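Local structure of transcriptional regulator (Saccharomonospora viridis, 4KWA) at residues Ser156-Ile159 / Asp160-Ile164; Val25-His28 / Asp29-Ser32; Leu34-Ser37 / Asn38-His42. The protein probably acts as a TetR-family transcriptional repressor that binds DNA through its helix-turn-helix domain and, in this C-terminal piece of a longer protein, holds choline in its ligand-binding domain. All coordinates share one frame; numbering follows the deposited sequence.

Interaction 1 of 3, residues Ser156-Ile159 / Asp160-Ile164; sequences SALI and DGLGI
Helix 148-168 of the ligand-binding domain brings Asp160 one turn beyond Ser156 and Leu162 one turn beyond Leu158, on two different faces of the same rod. The backbone runs in regular i to i+4 bonds: Asp160 N gives its hydrogen to Ser156 O at 3.1 Å, and Leu162 N donates to Leu158 O at 3.0 Å. Asp160 carries its carboxylate beside its own backbone N (chi1 -74°), which lays CG 3.4 Å from Ser156 O. A water bridges the two groups, donating to Ser156 O at 2.9 Å and, weakly, to Asp160 OD1. This face belongs to the choline pocket, where Asp160, Trp99 and Gln88 line the site; an acidic side chain suits a cationic ligand, and its charge probably favours the quaternary ammonium. Ser156 OG turns elsewhere, to Ala152 O and Tyr123 OH, so a small hydroxyl is satisfied inside the buried bundle. On the other face, Leu158 sends CG anti to its backbone N (chi1 180°), and its branched end crosses that of Leu162 obliquely, CG meeting Leu162 CD1 at 3.8 Å. Both leucines also rest on Leu182 of helix 175-190, while Leu158 packs against Ala157 of the second subunit and Leu162 against Thr153 of that subunit.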
ATOM      1  N   SER A 156      -3.711  11.298   3.538  1.00 27.31           N
ATOM      2  CA  SER A 156      -2.643  10.539   2.920  1.00 31.36           C
ATOM      3  C   SER A 156      -2.822   9.055   2.941  1.00 22.77           C
ATOM      4  O   SER A 156      -2.592   8.366   1.922  1.00 24.31           O
ATOM      5  CB  SER A 156      -1.267  10.891   3.492  1.00 30.61           C
ATOM      6  OG  SER A 156      -1.197  10.763   4.853  1.00 32.87           O
ATOM      7  N   ALA A 157      -3.268   8.592   4.097  1.00 27.15           N
ATOM      8  CA  ALA A 157      -3.620   7.191   4.280  1.00 25.67           C
ATOM      9  C   ALA A 157      -4.762   6.748   3.362  1.00 23.62           C
ATOM     10  O   ALA A 157      -4.636   5.643   2.693  1.00 24.12           O
ATOM     11  CB  ALA A 157      -3.871   6.848   5.729  1.00 26.65           C
ATOM     12  N   LEU A 158      -5.823   7.571   3.282  1.00 27.08           N
ATOM     13  CA  LEU A 158      -7.003   7.273   2.473  1.00 24.30           C
ATOM     14  C   LEU A 158      -6.577   7.162   1.003  1.00 24.16           C
ATOM     15  O   LEU A 158      -6.920   6.247   0.276  1.00 22.76           O
ATOM     16  CB  LEU A 158      -8.054   8.332   2.696  1.00 25.81           C
ATOM     17  CG  LEU A 158      -9.363   8.173   1.908  1.00 27.15           C
ATOM     18  CD1 LEU A 158     -10.027   6.825   2.164  1.00 28.44           C
ATOM     19  CD2 LEU A 158     -10.351   9.268   2.226  1.00 28.80           C
ATOM     20  N   ILE A 159      -5.772   8.119   0.599  1.00 23.94           N
ATOM     21  CA  ILE A 159      -5.294   8.116  -0.752  1.00 25.80           C
ATOM     22  C   ILE A 159      -4.557   6.866  -1.095  1.00 21.27           C
ATOM     23  O   ILE A 159      -4.794   6.273  -2.158  1.00 21.78           O
ATOM     24  CB  ILE A 159      -4.431   9.351  -1.053  1.00 28.39           C
ATOM     25  CG1 ILE A 159      -5.296  10.616  -1.092  1.00 28.25           C
ATOM     26  CG2 ILE A 159      -3.581   9.078  -2.314  1.00 28.95           C
ATOM     27  CD1 ILE A 159      -4.526  11.906  -1.049  1.00 26.96           C
ATOM     28  N   ASP A 160      -3.567   6.497  -0.289  1.00 24.70           N
ATOM     29  CA  ASP A 160      -2.776   5.241  -0.542  1.00 22.93           C
ATOM     30  C   ASP A 160      -3.658   3.953  -0.583  1.00 21.61           C
ATOM     31  O   ASP A 160      -3.540   3.116  -1.454  1.00 23.27           O
ATOM     32  CB  ASP A 160      -1.698   5.115   0.517  1.00 23.30           C
ATOM     33  CG  ASP A 160      -0.577   6.070   0.321  1.00 33.50           C
ATOM     34  OD1 ASP A 160      -0.425   6.598  -0.768  1.00 29.86           O
ATOM     35  OD2 ASP A 160       0.164   6.239   1.226  1.00 29.87           O
ATOM     36  N   GLY A 161      -4.594   3.843   0.340  1.00 22.81           N
ATOM     37  CA  GLY A 161      -5.512   2.759   0.366  1.00 21.31           C
ATOM     38  C   GLY A 161      -6.416   2.616  -0.857  1.00 22.63           C
ATOM     39  O   GLY A 161      -6.688   1.514  -1.353  1.00 23.22           O
ATOM     40  N   LEU A 162      -6.937   3.724  -1.297  1.00 24.58           N
ATOM     41  CA  LEU A 162      -7.774   3.774  -2.480  1.00 24.02           C
ATOM     42  C   LEU A 162      -6.942   3.439  -3.648  1.00 23.78           C
ATOM     43  O   LEU A 162      -7.417   2.653  -4.516  1.00 22.94           O
ATOM     44  CB  LEU A 162      -8.450   5.168  -2.614  1.00 24.50           C
ATOM     45  CG  LEU A 162      -9.520   5.457  -1.524  1.00 24.87           C
ATOM     46  CD1 LEU A 162      -9.833   6.935  -1.684  1.00 23.31           C
ATOM     47  CD2 LEU A 162     -10.757   4.594  -1.800  1.00 27.14           C
ATOM     48  N   GLY A 163      -5.680   3.867  -3.694  1.00 22.78           N
ATOM     49  CA  GLY A 163      -4.883   3.544  -4.881  1.00 22.21           C
ATOM     50  C   GLY A 163      -4.600   2.106  -5.089  1.00 26.36           C
ATOM     51  O   GLY A 163      -4.605   1.585  -6.188  1.00 24.47           O
ATOM     52  N   ILE A 164      -4.413   1.432  -3.951  1.00 24.22           N
ATOM     53  CA  ILE A 164      -4.254   0.021  -3.920  1.00 24.40           C
ATOM     54  C   ILE A 164      -5.482  -0.652  -4.487  1.00 27.82           C
ATOM     55  O   ILE A 164      -5.334  -1.567  -5.305  1.00 25.21           O
ATOM     56  CB  ILE A 164      -3.920  -0.483  -2.478  1.00 21.75           C
ATOM     57  CG1 ILE A 164      -2.649   0.110  -1.963  1.00 30.87           C
ATOM     58  CG2 ILE A 164      -3.830  -2.038  -2.455  1.00 25.93           C
ATOM     59  CD1 ILE A 164      -2.497   0.023  -0.443  1.00 29.94           C
TER
HETATM   60  O   HOH W   1      -0.849   9.775   0.139  1.00 31.06           O

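Interaction 2 of 3, residues Val25-His28 / Asp29-Ser32; sequences VRIH and DIAS
His28 O is gripped twice by Ser32, whose backbone N donates to it at 2.9 Å and whose OG donates at 3.0 Å. The two donors come from opposite faces of the carbonyl plane, OG tilted 25° from it and N further out. Serine suits this exposed place because its short hydroxyl, held beside its own backbone N (chi1 -77°), folds back onto the carbonyl one turn earlier. At the start of the helix a second acceptor is shared. Asp29 OD2 takes the hydrogen of Arg26 N at 2.8 Å, on its anti side and somewhat out of the carboxylate plane. A water donates to the same oxygen at 2.9 Å and accepts from Arg26 NH2 at 3.0 Å, so the guanidinium group meets the carboxylate through solvent rather than directly. The other oxygen, Asp29 OD1, stands 3.4 Å above one face of the His28 ring, offset toward its rim, with ring and carboxylate planes 47° apart. On the apolar side, toward helix 2-20, Val25 CG1 reaches Ile30 CD1 at 4.1 Å, the two side chains crossing at about a right angle; both also lie on Leu16 of that helix, as fits buried aliphatic residues. Arg26 is the N-cap and Asp29 the third helical residue, so the carboxylate-to-backbone bond is the N3 half of a capping box, and a negative charge here probably suits the helix dipole. This cap lies at the N-terminus of helix 27-34, the first helix of the predicted helix-turn-helix.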
ATOM      1  N   VAL A  25      13.246  -7.098 -13.773  1.00 28.95           N
ATOM      2  CA  VAL A  25      14.020  -6.354 -14.736  1.00 30.92           C
ATOM      3  C   VAL A  25      15.510  -6.674 -14.649  1.00 33.49           C
ATOM      4  O   VAL A  25      16.144  -6.450 -13.620  1.00 35.55           O
ATOM      5  CB  VAL A  25      13.886  -4.877 -14.475  1.00 28.22           C
ATOM      6  CG1 VAL A  25      14.881  -4.110 -15.326  1.00 27.61           C
ATOM      7  CG2 VAL A  25      12.496  -4.410 -14.783  1.00 29.19           C
ATOM      8  N   ARG A  26      16.102  -7.148 -15.741  1.00 30.82           N
ATOM      9  CA  ARG A  26      17.476  -7.439 -15.769  1.00 29.60           C
ATOM     10  C   ARG A  26      18.221  -6.297 -16.424  1.00 31.28           C
ATOM     11  O   ARG A  26      17.669  -5.554 -17.233  1.00 29.59           O
ATOM     12  CB  ARG A  26      17.719  -8.812 -16.493  1.00 30.39           C
ATOM     13  CG  ARG A  26      17.211  -9.942 -15.605  1.00 43.11           C
ATOM     14  CD  ARG A  26      17.026 -11.280 -16.258  1.00 57.83           C
ATOM     15  NE  ARG A  26      16.505 -12.212 -15.257  1.00 55.67           N
ATOM     16  CZ  ARG A  26      15.205 -12.370 -14.956  1.00 61.87           C
ATOM     17  NH1 ARG A  26      14.870 -13.255 -14.025  1.00 60.40           N
ATOM     18  NH2 ARG A  26      14.224 -11.665 -15.557  1.00 48.39           N
ATOM     19  N   ILE A  27      19.505  -6.218 -16.179  1.00 31.60           N
ATOM     20  CA  ILE A  27      20.310  -5.148 -16.778  1.00 35.12           C
ATOM     21  C   ILE A  27      20.284  -5.187 -18.324  1.00 34.68           C
ATOM     22  O   ILE A  27      20.223  -4.144 -18.985  1.00 34.09           O
ATOM     23  CB  ILE A  27      21.764  -5.180 -16.300  1.00 34.91           C
ATOM     24  CG1 ILE A  27      21.820  -5.013 -14.748  1.00 39.33           C
ATOM     25  CG2 ILE A  27      22.624  -4.099 -16.990  1.00 35.16           C
ATOM     26  CD1 ILE A  27      21.005  -3.866 -14.182  1.00 40.13           C
ATOM     27  N   HIS A  28      20.292  -6.371 -18.911  1.00 32.51           N
ATOM     28  CA  HIS A  28      20.303  -6.450 -20.378  1.00 33.09           C
ATOM     29  C   HIS A  28      18.962  -5.963 -20.952  1.00 36.66           C
ATOM     30  O   HIS A  28      18.899  -5.634 -22.089  1.00 30.76           O
ATOM     31  CB  HIS A  28      20.616  -7.842 -20.894  1.00 44.66           C
ATOM     32  CG  HIS A  28      19.426  -8.740 -20.997  1.00 49.10           C
ATOM     33  ND1 HIS A  28      18.994  -9.538 -19.953  1.00 70.16           N
ATOM     34  CD2 HIS A  28      18.563  -8.966 -22.020  1.00 64.12           C
ATOM     35  CE1 HIS A  28      17.917 -10.214 -20.323  1.00 65.22           C
ATOM     36  NE2 HIS A  28      17.628  -9.875 -21.570  1.00 66.54           N
ATOM     37  N   ASP A  29      17.891  -5.977 -20.158  1.00 32.60           N
ATOM     38  CA  ASP A  29      16.566  -5.457 -20.637  1.00 30.67           C
ATOM     39  C   ASP A  29      16.738  -3.956 -20.843  1.00 34.45           C
ATOM     40  O   ASP A  29      16.210  -3.362 -21.811  1.00 29.32           O
ATOM     41  CB  ASP A  29      15.485  -5.697 -19.607  1.00 27.13           C
ATOM     42  CG  ASP A  29      15.184  -7.136 -19.410  1.00 36.58           C
ATOM     43  OD1 ASP A  29      15.113  -7.822 -20.437  1.00 36.25           O
ATOM     44  OD2 ASP A  29      14.904  -7.569 -18.245  1.00 38.00           O
ATOM     45  N   ILE A  30      17.404  -3.318 -19.895  1.00 26.48           N
ATOM     46  CA  ILE A  30      17.679  -1.887 -20.035  1.00 28.24           C
ATOM     47  C   ILE A  30      18.615  -1.594 -21.195  1.00 30.94           C
ATOM     48  O   ILE A  30      18.329  -0.742 -22.067  1.00 30.57           O
ATOM     49  CB  ILE A  30      18.239  -1.306 -18.742  1.00 27.46           C
ATOM     50  CG1 ILE A  30      17.279  -1.553 -17.642  1.00 27.67           C
ATOM     51  CG2 ILE A  30      18.405   0.198 -18.807  1.00 30.81           C
ATOM     52  CD1 ILE A  30      17.840  -1.456 -16.223  1.00 29.65           C
ATOM     53  N   ALA A  31      19.687  -2.372 -21.302  1.00 32.29           N
ATOM     54  CA  ALA A  31      20.706  -2.168 -22.339  1.00 34.01           C
ATOM     55  C   ALA A  31      20.115  -2.400 -23.729  1.00 36.12           C
ATOM     56  O   ALA A  31      20.419  -1.626 -24.645  1.00 30.49           O
ATOM     57  CB  ALA A  31      21.876  -3.058 -22.089  1.00 31.82           C
ATOM     58  N   SER A  32      19.227  -3.399 -23.870  1.00 35.25           N
ATOM     59  CA  SER A  32      18.567  -3.691 -25.165  1.00 36.65           C
ATOM     60  C   SER A  32      17.648  -2.572 -25.616  1.00 30.35           C
ATOM     61  O   SER A  32      17.523  -2.232 -26.813  1.00 32.69           O
ATOM     62  CB  SER A  32      17.674  -4.938 -25.046  1.00 42.87           C
ATOM     63  OG  SER A  32      18.506  -6.066 -25.078  1.00 47.84           O
TER
HETATM   64  O   HOH W   2      13.959 -10.333 -18.269  1.00 53.36           O

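Interaction 3 of 3, residues Leu34-Ser37 / Asn38-His42; sequences LGTS and NATIH
Ser37 holds OG between its backbone N and carbonyl carbon (chi1 55°), while Thr40 swings OG1 beside its own backbone N (chi1 -60°), and these two turns bring the hydroxyls to a hydrogen bond of 2.9 Å between Ser37 OG and Thr40 OG1. Either oxygen could be the donor. Ser37 is the N-cap of helix 38-44 and Thr40 its third residue, so the bond joins the side chain of the cap residue to the first turn. Small hydroxyl residues suit both places, since each has a polar atom close to its backbone that can lie over the helix start. Thr36 adds an apolar side to the link. Its methyl CG2 comes in at about a right angle to the Thr40 side chain, 3.2 Å from Thr40 OG1 and 3.3 Å from Thr40 CB, a tight carbon contact; the methyl CG2 of Thr40 lies beside it at 3.5 Å. The Ser37 carbonyl oxygen faces the helix as well. Ile41 N points almost straight at Ser37 O, but at 3.5 Å the bond is weak, and Ile41 CG1 lies 3.4 Å from the same oxygen. Ile41 is buried and also touches Ile9 of helix 2-20, which suits its branched apolar side chain. Before the cap, Gly35 leaves helix 27-34 with a positive phi, a conformation that favours glycine. Helix end, short turn and a helix with serine at its N-cap match the predicted helix-turn-helix, in which helix 38-44 probably corresponds to the DNA-recognition helix of TetR-family proteins.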
ATOM      1  N   LEU A  34      17.783   0.545 -24.881  1.00 32.77           N
ATOM      2  CA  LEU A  34      18.595   1.748 -25.266  1.00 36.53           C
ATOM      3  C   LEU A  34      19.760   1.584 -26.227  1.00 37.50           C
ATOM      4  O   LEU A  34      20.286   2.576 -26.712  1.00 39.02           O
ATOM      5  CB  LEU A  34      19.190   2.360 -24.001  1.00 38.15           C
ATOM      6  CG  LEU A  34      18.254   2.943 -22.993  1.00 38.11           C
ATOM      7  CD1 LEU A  34      19.026   3.086 -21.719  1.00 41.68           C
ATOM      8  CD2 LEU A  34      17.718   4.273 -23.463  1.00 46.28           C
ATOM      9  N   GLY A  35      20.215   0.365 -26.497  1.00 41.39           N
ATOM     10  CA  GLY A  35      21.342   0.126 -27.437  1.00 42.81           C
ATOM     11  C   GLY A  35      22.668   0.370 -26.757  1.00 50.40           C
ATOM     12  O   GLY A  35      23.617   0.863 -27.328  1.00 49.59           O
ATOM     13  N   THR A  36      22.761   0.047 -25.491  1.00 43.13           N
ATOM     14  CA  THR A  36      24.043   0.290 -24.816  1.00 48.99           C
ATOM     15  C   THR A  36      24.567  -1.060 -24.380  1.00 50.69           C
ATOM     16  O   THR A  36      24.036  -2.102 -24.798  1.00 47.74           O
ATOM     17  CB  THR A  36      23.890   1.283 -23.661  1.00 53.20           C
ATOM     18  OG1 THR A  36      23.063   2.361 -24.087  1.00 61.07           O
ATOM     19  CG2 THR A  36      25.252   1.858 -23.237  1.00 57.49           C
ATOM     20  N   SER A  37      25.651  -1.048 -23.615  1.00 47.36           N
ATOM     21  CA  SER A  37      26.224  -2.269 -23.127  1.00 45.76           C
ATOM     22  C   SER A  37      25.862  -2.428 -21.673  1.00 36.97           C
ATOM     23  O   SER A  37      25.475  -1.472 -20.934  1.00 37.48           O
ATOM     24  CB  SER A  37      27.746  -2.253 -23.323  1.00 42.65           C
ATOM     25  OG  SER A  37      28.327  -1.098 -22.702  1.00 42.87           O
ATOM     26  N   ASN A  38      25.929  -3.653 -21.215  1.00 49.74           N
ATOM     27  CA  ASN A  38      25.723  -3.842 -19.817  1.00 45.87           C
ATOM     28  C   ASN A  38      26.817  -3.058 -19.060  1.00 38.35           C
ATOM     29  O   ASN A  38      26.535  -2.498 -18.035  1.00 36.60           O
ATOM     30  CB  ASN A  38      25.730  -5.330 -19.438  1.00 52.58           C
ATOM     31  CG  ASN A  38      24.389  -6.019 -19.680  1.00 55.75           C
ATOM     32  OD1 ASN A  38      24.093  -7.019 -19.035  1.00 64.20           O
ATOM     33  ND2 ASN A  38      23.549  -5.449 -20.519  1.00 51.22           N
ATOM     34  N   ALA A  39      28.059  -2.998 -19.591  1.00 38.58           N
ATOM     35  CA  ALA A  39      29.158  -2.309 -18.914  1.00 33.63           C
ATOM     36  C   ALA A  39      28.949  -0.810 -18.607  1.00 34.76           C
ATOM     37  O   ALA A  39      29.329  -0.306 -17.531  1.00 38.49           O
ATOM     38  CB  ALA A  39      30.476  -2.575 -19.657  1.00 43.97           C
ATOM     39  N   THR A  40      28.378  -0.095 -19.572  1.00 38.99           N
ATOM     40  CA  THR A  40      28.031   1.326 -19.423  1.00 37.62           C
ATOM     41  C   THR A  40      27.082   1.524 -18.260  1.00 33.14           C
ATOM     42  O   THR A  40      27.181   2.525 -17.473  1.00 33.86           O
ATOM     43  CB  THR A  40      27.291   1.825 -20.676  1.00 39.87           C
ATOM     44  OG1 THR A  40      28.132   1.653 -21.806  1.00 41.16           O
ATOM     45  CG2 THR A  40      26.924   3.313 -20.520  1.00 41.20           C
ATOM     46  N   ILE A  41      26.050   0.673 -18.265  1.00 30.70           N
ATOM     47  CA  ILE A  41      25.092   0.718 -17.180  1.00 32.81           C
ATOM     48  C   ILE A  41      25.759   0.471 -15.832  1.00 32.20           C
ATOM     49  O   ILE A  41      25.557   1.229 -14.889  1.00 31.91           O
ATOM     50  CB  ILE A  41      23.907  -0.267 -17.333  1.00 32.65           C
ATOM     51  CG1 ILE A  41      23.187  -0.187 -18.708  1.00 41.84           C
ATOM     52  CG2 ILE A  41      22.961  -0.049 -16.202  1.00 30.90           C
ATOM     53  CD1 ILE A  41      22.855   1.190 -19.160  1.00 48.74           C
ATOM     54  N   HIS A  42      26.574  -0.583 -15.755  1.00 34.63           N
ATOM     55  CA  HIS A  42      27.294  -0.917 -14.481  1.00 35.55           C
ATOM     56  C   HIS A  42      28.207   0.252 -14.028  1.00 38.30           C
ATOM     57  O   HIS A  42      28.330   0.603 -12.826  1.00 33.16           O
ATOM     58  CB  HIS A  42      28.077  -2.218 -14.645  1.00 38.13           C
ATOM     59  CG  HIS A  42      27.259  -3.425 -15.074  1.00 30.74           C
ATOM     60  ND1 HIS A  42      26.126  -3.840 -14.415  1.00 34.34           N
ATOM     61  CD2 HIS A  42      27.505  -4.373 -16.019  1.00 40.05           C
ATOM     62  CE1 HIS A  42      25.681  -4.959 -14.957  1.00 34.98           C
ATOM     63  NE2 HIS A  42      26.483  -5.291 -15.954  1.00 46.09           N
TER

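Overall arrangement
Interactions 2 and 3 both belong to the predicted DNA-binding motif, their centres 8 Å apart, and they meet directly: Ala31 O is probably hydrogen-bonded to Thr36 N, and Asn38 packs on Ile27, His28 and Ala31. Interaction 1 lies in the ligand-binding domain, with centres about 32 Å from interaction 2 and 37 Å from interaction 3, touching neither. It is wholly buried mid-helix, combining leucine packing and a subunit interface with one carboxylate at the choline site. The other two stand at helix starts, interaction 2 partly buried and interaction 3 at the surface. There polar side chains near the N-cap dominate: a carboxylate bonded to the N-cap backbone N in interaction 2, a hydroxyl pair in interaction 3.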